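Local coordinates for protein putative glutathione S-transferase (Corynebacterium glutamicum, PDB 3M1G) that probably acts as a glutathione transferase of the ECM4-like group, built on a thioredoxin-like domain joined to a helical one, at residues T79-I89 / F161-R170. Sequence-based numbering, arbitrary orientation.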
# COMPACT_ATOMS: atom_id res chain seq x y z
N THR A 79 17.38 12.25 19.17
CA THR A 79 18.03 13.45 19.67
C THR A 79 19.08 13.07 20.72
O THR A 79 20.20 13.58 20.70
CB THR A 79 16.99 14.44 20.21
OG1 THR A 79 16.06 14.76 19.15
CG2 THR A 79 17.66 15.72 20.73
N ARG A 80 18.71 12.16 21.62
CA ARG A 80 19.64 11.65 22.64
C ARG A 80 20.91 11.08 22.02
O ARG A 80 22.04 11.35 22.49
CB ARG A 80 18.96 10.64 23.56
CG ARG A 80 19.84 9.97 24.63
CD ARG A 80 19.01 9.12 25.54
NE ARG A 80 19.78 8.19 26.38
CZ ARG A 80 20.14 6.95 26.04
NH1 ARG A 80 19.86 6.44 24.84
NH2 ARG A 80 20.80 6.21 26.91
N ARG A 81 20.74 10.29 20.96
CA ARG A 81 21.90 9.76 20.25
C ARG A 81 22.72 10.85 19.51
O ARG A 81 23.96 10.88 19.63
CB ARG A 81 21.48 8.65 19.31
CG ARG A 81 22.64 8.06 18.49
CD ARG A 81 22.47 6.59 18.19
NE ARG A 81 23.60 6.15 17.38
CZ ARG A 81 24.84 5.96 17.84
NH1 ARG A 81 25.13 6.10 19.14
NH2 ARG A 81 25.79 5.59 17.01
N LEU A 82 22.07 11.72 18.76
CA LEU A 82 22.77 12.72 18.00
C LEU A 82 23.62 13.60 18.90
O LEU A 82 24.76 13.93 18.55
CB LEU A 82 21.80 13.58 17.19
CG LEU A 82 21.21 12.99 15.91
CD1 LEU A 82 20.16 13.94 15.35
CD2 LEU A 82 22.32 12.74 14.89
N LEU A 83 23.07 13.96 20.07
CA LEU A 83 23.76 14.88 20.97
C LEU A 83 24.78 14.24 21.89
O LEU A 83 25.55 14.96 22.52
CB LEU A 83 22.74 15.66 21.81
CG LEU A 83 21.79 16.52 20.94
CD1 LEU A 83 20.75 17.18 21.88
CD2 LEU A 83 22.55 17.57 20.13
N GLY A 84 24.77 12.92 22.00
CA GLY A 84 25.71 12.21 22.88
C GLY A 84 25.30 12.30 24.34
O GLY A 84 26.15 12.49 25.21
N LEU A 85 24.00 12.18 24.59
CA LEU A 85 23.47 12.16 25.93
C LEU A 85 23.25 10.74 26.44
O LEU A 85 22.72 10.56 27.54
CB LEU A 85 22.18 12.98 26.04
CG LEU A 85 22.33 14.48 25.77
CD1 LEU A 85 20.97 15.18 25.76
CD2 LEU A 85 23.30 15.14 26.84
N GLU A 86 23.72 9.73 25.70
CA GLU A 86 23.48 8.34 26.06
C GLU A 86 24.19 7.92 27.35
O GLU A 86 23.72 7.03 28.07
CB GLU A 86 23.93 7.39 24.92
CG GLU A 86 23.09 7.52 23.65
CD GLU A 86 23.76 6.97 22.39
OE1 GLU A 86 24.99 7.07 22.28
OE2 GLU A 86 23.06 6.42 21.51
N ASN A 87 25.34 8.54 27.65
CA ASN A 87 26.04 8.19 28.86
C ASN A 87 25.61 9.03 30.08
O ASN A 87 26.17 8.86 31.15
CB ASN A 87 27.55 8.35 28.61
CG ASN A 87 27.92 9.82 28.15
OD1 ASN A 87 27.05 10.68 27.81
ND2 ASN A 87 29.22 10.07 28.11
N VAL A 88 24.66 9.96 29.94
CA VAL A 88 24.24 10.76 31.08
C VAL A 88 22.75 10.65 31.46
O VAL A 88 22.37 10.95 32.60
CB VAL A 88 24.67 12.26 30.94
CG1 VAL A 88 26.20 12.37 30.77
CG2 VAL A 88 23.98 12.92 29.84
N ILE A 89 21.94 10.22 30.50
CA ILE A 89 20.53 9.89 30.70
C ILE A 89 20.37 8.45 30.23
O ILE A 89 20.74 8.10 29.09
CB ILE A 89 19.61 10.78 29.86
CG1 ILE A 89 19.78 12.26 30.24
CG2 ILE A 89 18.12 10.35 29.93
CD1 ILE A 89 19.13 13.26 29.19
N PHE A 161 16.69 18.99 25.50
CA PHE A 161 17.93 18.21 25.24
C PHE A 161 18.96 19.09 24.48
O PHE A 161 20.15 19.05 24.78
CB PHE A 161 17.70 16.93 24.42
CG PHE A 161 17.14 15.76 25.16
CD1 PHE A 161 17.00 15.73 26.56
CD2 PHE A 161 16.73 14.64 24.44
CE1 PHE A 161 16.49 14.63 27.19
CE2 PHE A 161 16.26 13.53 25.06
CZ PHE A 161 16.13 13.50 26.45
N ASN A 162 18.50 19.83 23.47
CA ASN A 162 19.34 20.73 22.69
C ASN A 162 19.86 21.94 23.45
O ASN A 162 21.03 22.27 23.32
CB ASN A 162 18.60 21.22 21.44
CG ASN A 162 18.56 20.15 20.35
OD1 ASN A 162 19.62 19.80 19.79
ND2 ASN A 162 17.37 19.57 20.08
N LEU A 163 19.01 22.62 24.22
CA LEU A 163 19.39 23.92 24.78
C LEU A 163 19.79 23.82 26.25
O LEU A 163 20.68 24.52 26.66
CB LEU A 163 18.25 24.93 24.63
CG LEU A 163 17.73 25.19 23.21
CD1 LEU A 163 16.75 26.41 23.24
CD2 LEU A 163 18.88 25.38 22.22
N GLU A 164 19.15 22.97 27.03
CA GLU A 164 19.42 22.96 28.49
C GLU A 164 20.57 22.03 28.85
O GLU A 164 21.28 22.26 29.84
CB GLU A 164 18.18 22.51 29.26
CG GLU A 164 16.96 23.43 29.10
CD GLU A 164 17.25 24.88 29.44
OE1 GLU A 164 18.00 25.18 30.42
OE2 GLU A 164 16.70 25.73 28.71
N TRP A 165 20.77 21.00 28.03
CA TRP A 165 21.76 19.94 28.32
C TRP A 165 23.07 20.15 27.59
O TRP A 165 23.91 19.26 27.57
CB TRP A 165 21.18 18.55 27.95
CG TRP A 165 20.13 18.03 28.89
CD1 TRP A 165 18.78 18.29 28.86
CD2 TRP A 165 20.35 17.15 30.00
NE1 TRP A 165 18.16 17.62 29.89
CE2 TRP A 165 19.10 16.91 30.59
CE3 TRP A 165 21.48 16.53 30.54
CZ2 TRP A 165 18.95 16.10 31.71
CZ3 TRP A 165 21.34 15.73 31.64
CH2 TRP A 165 20.08 15.52 32.23
N LYS A 166 23.28 21.34 27.03
CA LYS A 166 24.45 21.65 26.23
C LYS A 166 25.80 21.26 26.82
O LYS A 166 26.70 20.81 26.09
CB LYS A 166 24.52 23.18 26.00
CG LYS A 166 24.27 23.66 24.62
CD LYS A 166 24.08 25.23 24.58
CE LYS A 166 23.24 25.67 23.33
NZ LYS A 166 22.64 27.04 23.49
N GLN A 167 25.97 21.49 28.12
CA GLN A 167 27.28 21.17 28.71
C GLN A 167 27.51 19.68 28.83
O GLN A 167 28.61 19.29 29.09
CB GLN A 167 27.44 21.82 30.09
CG GLN A 167 27.29 23.35 30.05
CD GLN A 167 28.18 24.06 29.00
OE1 GLN A 167 27.72 25.01 28.38
NE2 GLN A 167 29.44 23.61 28.82
N PHE A 168 26.49 18.86 28.60
CA PHE A 168 26.64 17.41 28.63
C PHE A 168 26.69 16.79 27.22
O PHE A 168 26.86 15.60 27.09
CB PHE A 168 25.51 16.75 29.39
CG PHE A 168 25.43 17.14 30.86
CD1 PHE A 168 24.86 18.32 31.24
CD2 PHE A 168 25.96 16.32 31.82
CE1 PHE A 168 24.84 18.71 32.60
CE2 PHE A 168 25.92 16.66 33.16
CZ PHE A 168 25.37 17.86 33.55
N HIS A 169 26.50 17.59 26.16
CA HIS A 169 26.62 17.07 24.82
C HIS A 169 28.02 16.56 24.57
O HIS A 169 28.99 17.07 25.13
CB HIS A 169 26.38 18.16 23.76
CG HIS A 169 25.00 18.73 23.75
ND1 HIS A 169 24.66 19.80 22.95
CD2 HIS A 169 23.88 18.40 24.43
CE1 HIS A 169 23.39 20.10 23.13
NE2 HIS A 169 22.89 19.27 24.03
N ARG A 170 28.13 15.61 23.64
CA ARG A 170 29.41 15.22 23.05
C ARG A 170 30.10 16.46 22.49
O ARG A 170 29.46 17.31 21.87
CB ARG A 170 29.17 14.18 21.92
CG ARG A 170 30.43 13.74 21.15
CD ARG A 170 30.14 12.86 19.90
NE ARG A 170 29.40 13.56 18.85
CZ ARG A 170 28.08 13.53 18.69
NH1 ARG A 170 27.31 12.82 19.51
NH2 ARG A 170 27.53 14.24 17.73
O HOH W 1 16.38 17.52 18.16
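Leu82 O, in the last turn of helix 71-83, is gripped end-on by the guanidinium of Arg170, whose NH1 and NH2 each donate across 2.9 Å. NH2 arrives nearly in line with the C=O bond, whereas NH1 stands well above the carbonyl plane. Carbonyls at a helix C-terminus lack the next turn's amides, and a long, cationic, multiply donating side chain suits this place; a turn about the CG-CD bond of Arg170 (chi3 65°) bends its chain and brings the guanidinium onto the helix end. The next carbonyl, Leu83 O, accepts Arg170 N at 2.9 Å. Gly84 ends the helix in a Schellman motif; its positive phi favours glycine, and it lies against Arg170 with no side chain between them.

His169 is held as a flat wall for Leu83. Its NE2 donates to Phe161 O (2.8 Å, 170° at the hydrogen), which ties the loop back to the end of helix 154-163 and fixes the ring's rotation. Leu83 CD2 lies over one imidazole face, while Lys166 CA covers the opposite one.

Beyond the helix end, Leu85 and Ile89 meet the aromatic residues. Leu85 straddles two of them, CD1 against Phe161 CG and CD2 against Phe168 CB (3.7 Å). Ile89 is long enough to reach two rings: its CD1 sits over the six-membered ring of Trp165, 3.8 Å from the centroid, and approaches Phe161 CE1 at 3.6 Å. Thr79 CG2 comes to the edge of the Phe161 ring; Thr79 OG1 is hydrogen-bonded to Arg75 O, one turn earlier, and through a water to Asn162 ND2.

The contact thus joins the ends of helices 71-83 and 154-163, away from the predicted active site. Ile246 of helix 243-253 packs on Thr79 and Leu82, Leu64 of strand 62-66 touches Ile89, and Ile35 of strand 34-36 touches Trp165; Thr343 O also binds Arg170 NH2.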